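Long-range contact in putative cytoplasmic protein (Salmonella typhimurium, PDB 2GK3), which is of unknown function but assembles into a hexamer and belongs to a family of putative glutamine amidotransferase-like proteins: residues E[82-87]-E[122-127]. Residues are numbered along the deposited sequence; the frame is centred on the assembly and turned at random.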
loop_
_atom_site.group_PDB
_atom_site.type_symbol
_atom_site.label_atom_id
_atom_site.label_comp_id
_atom_site.label_asym_id
_atom_site.label_seq_id
_atom_site.Cartn_x
_atom_site.Cartn_y
_atom_site.Cartn_z
ATOM N N VAL E 82 -16.836 18.378 19.404
ATOM C CA VAL E 82 -17.234 17.034 18.994
ATOM C C VAL E 82 -16.095 16.309 18.297
ATOM O O VAL E 82 -15.489 16.836 17.371
ATOM C CB VAL E 82 -18.493 17.047 18.113
ATOM C CG1 VAL E 82 -18.965 15.637 17.837
ATOM C CG2 VAL E 82 -19.614 17.819 18.808
ATOM N N ILE E 83 -15.777 15.103 18.774
ATOM C CA ILE E 83 -14.769 14.249 18.153
ATOM C C ILE E 83 -15.471 13.015 17.584
ATOM O O ILE E 83 -16.183 12.309 18.297
ATOM C CB ILE E 83 -13.681 13.808 19.172
ATOM C CG1 ILE E 83 -13.001 15.025 19.812
ATOM C CG2 ILE E 83 -12.671 12.839 18.523
ATOM C CD1 ILE E 83 -12.101 14.690 21.038
ATOM N N SER E 84 -15.268 12.755 16.298
ATOM C CA SER E 84 -15.929 11.647 15.644
ATOM C C SER E 84 -15.039 11.014 14.570
ATOM O O SER E 84 -14.550 11.698 13.670
ATOM C CB SER E 84 -17.282 12.099 15.075
ATOM O OG SER E 84 -17.998 10.986 14.558
ATOM N N ASP E 85 -14.839 9.699 14.679
ATOM C CA ASP E 85 -14.010 8.934 13.728
ATOM C C ASP E 85 -12.652 9.579 13.452
ATOM O O ASP E 85 -12.194 9.638 12.310
ATOM C CB ASP E 85 -14.770 8.656 12.411
ATOM C CG ASP E 85 -15.067 7.175 12.193
ATOM O OD1 ASP E 85 -14.398 6.330 12.810
ATOM O OD2 ASP E 85 -15.956 6.848 11.374
ATOM N N ILE E 86 -12.017 10.069 14.515
ATOM C CA ILE E 86 -10.618 10.468 14.465
ATOM C C ILE E 86 -9.856 9.912 15.690
ATOM O O ILE E 86 -10.251 10.115 16.828
ATOM C CB ILE E 86 -10.470 12.018 14.254
ATOM C CG1 ILE E 86 -9.010 12.477 14.353
ATOM C CG2 ILE E 86 -11.352 12.798 15.228
ATOM C CD1 ILE E 86 -8.832 13.975 14.019
ATOM N N GLY E 87 -8.770 9.189 15.434
ATOM C CA GLY E 87 -8.031 8.540 16.508
ATOM C C GLY E 87 -7.154 9.470 17.344
ATOM O O GLY E 87 -6.862 10.625 16.952
ATOM N N LEU E 122 -18.243 16.034 23.248
ATOM C CA LEU E 122 -19.003 14.884 22.798
ATOM C C LEU E 122 -18.101 14.018 21.919
ATOM O O LEU E 122 -17.451 14.523 21.004
ATOM C CB LEU E 122 -20.277 15.303 22.040
ATOM C CG LEU E 122 -20.934 14.239 21.125
ATOM C CD1 LEU E 122 -21.611 13.066 21.908
ATOM C CD2 LEU E 122 -21.915 14.888 20.131
HETATM N N MSE E 123 -18.024 12.728 22.246
HETATM C CA MSE E 123 -17.404 11.756 21.364
HETATM C C MSE E 123 -18.498 10.907 20.722
HETATM O O MSE E 123 -19.423 10.452 21.406
HETATM C CB MSE E 123 -16.387 10.868 22.099
HETATM C CG MSE E 123 -15.655 9.854 21.148
HETATM SE SE MSE E 123 -14.042 9.073 21.868
HETATM C CE MSE E 123 -12.779 10.554 21.625
ATOM N N ILE E 124 -18.378 10.701 19.408
ATOM C CA ILE E 124 -19.310 9.871 18.650
ATOM C C ILE E 124 -18.578 8.609 18.226
ATOM O O ILE E 124 -17.432 8.674 17.762
ATOM C CB ILE E 124 -19.868 10.630 17.416
ATOM C CG1 ILE E 124 -20.679 11.854 17.866
ATOM C CG2 ILE E 124 -20.681 9.678 16.491
ATOM C CD1 ILE E 124 -21.180 12.763 16.700
ATOM N N GLY E 125 -19.234 7.459 18.395
ATOM C CA GLY E 125 -18.614 6.166 18.113
ATOM C C GLY E 125 -18.297 5.859 16.665
ATOM O O GLY E 125 -18.852 6.468 15.744
ATOM N N GLY E 126 -17.410 4.888 16.465
ATOM C CA GLY E 126 -16.952 4.496 15.132
ATOM C C GLY E 126 -15.644 3.719 15.171
ATOM O O GLY E 126 -15.136 3.407 16.251
ATOM N N TYR E 127 -15.096 3.408 13.989
ATOM C CA TYR E 127 -13.893 2.595 13.868
ATOM C C TYR E 127 -12.672 3.340 14.409
ATOM O O TYR E 127 -11.758 2.702 14.924
ATOM C CB TYR E 127 -13.672 2.152 12.418
ATOM C CG TYR E 127 -14.520 0.955 11.937
ATOM C CD1 TYR E 127 -15.695 0.574 12.600
ATOM C CD2 TYR E 127 -14.138 0.224 10.816
ATOM C CE1 TYR E 127 -16.473 -0.503 12.155
ATOM C CE2 TYR E 127 -14.894 -0.851 10.364
ATOM C CZ TYR E 127 -16.066 -1.212 11.037
ATOM O OH TYR E 127 -16.813 -2.286 10.593
HETATM O O HOH W 1 -17.708 8.334 13.969
#
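V82 CG1 packs against the ends of two side chains of the neighbouring strand, 3.8 Å from both L122 CD2 and I124 CD1. V82 and L122 stand side by side and point the same way, whereas the I124 chain slants across, its CG1 held beside the backbone N (chi1 -63°) so that CD1 reaches back to V82. Helix 242-253 covers this face, with L250 on V82 and W246 on both L122 and I124. On the other face I83 and M123, a selenomethionine, meet at I83 CG2 and M123 CE, 3.9 Å apart; the bend at chi3 (-78°) turns that methyl towards the isoleucine, and Y139 packs against both residues. The backbones run parallel, 4.7 Å apart at their axes. I83 bonds to residues on both sides of M123: its N donates to L122 O (2.8 Å) and its O accepts from I124 N (2.9 Å), both nearly straight. S84 OG lies against I124 CB at 3.4 Å, is hydrogen-bonded to E18 OE2, and shares a water with G125 O, hydrogen-bonded to both, bridging the two segments where they begin to part. Beyond it, D85 OD1 approaches the backbone of Y127 at a poor angle for bonding and is instead bound by L128 N, while OD2 bonds weakly to a glycerol probably from the crystallisation liquor. The pairing of central parallel strands 80-84 and 120-124, opening into loops at their C-terminal ends, is consistent with the alpha/beta core of the class I glutamine amidotransferase-like family to which the protein is assigned.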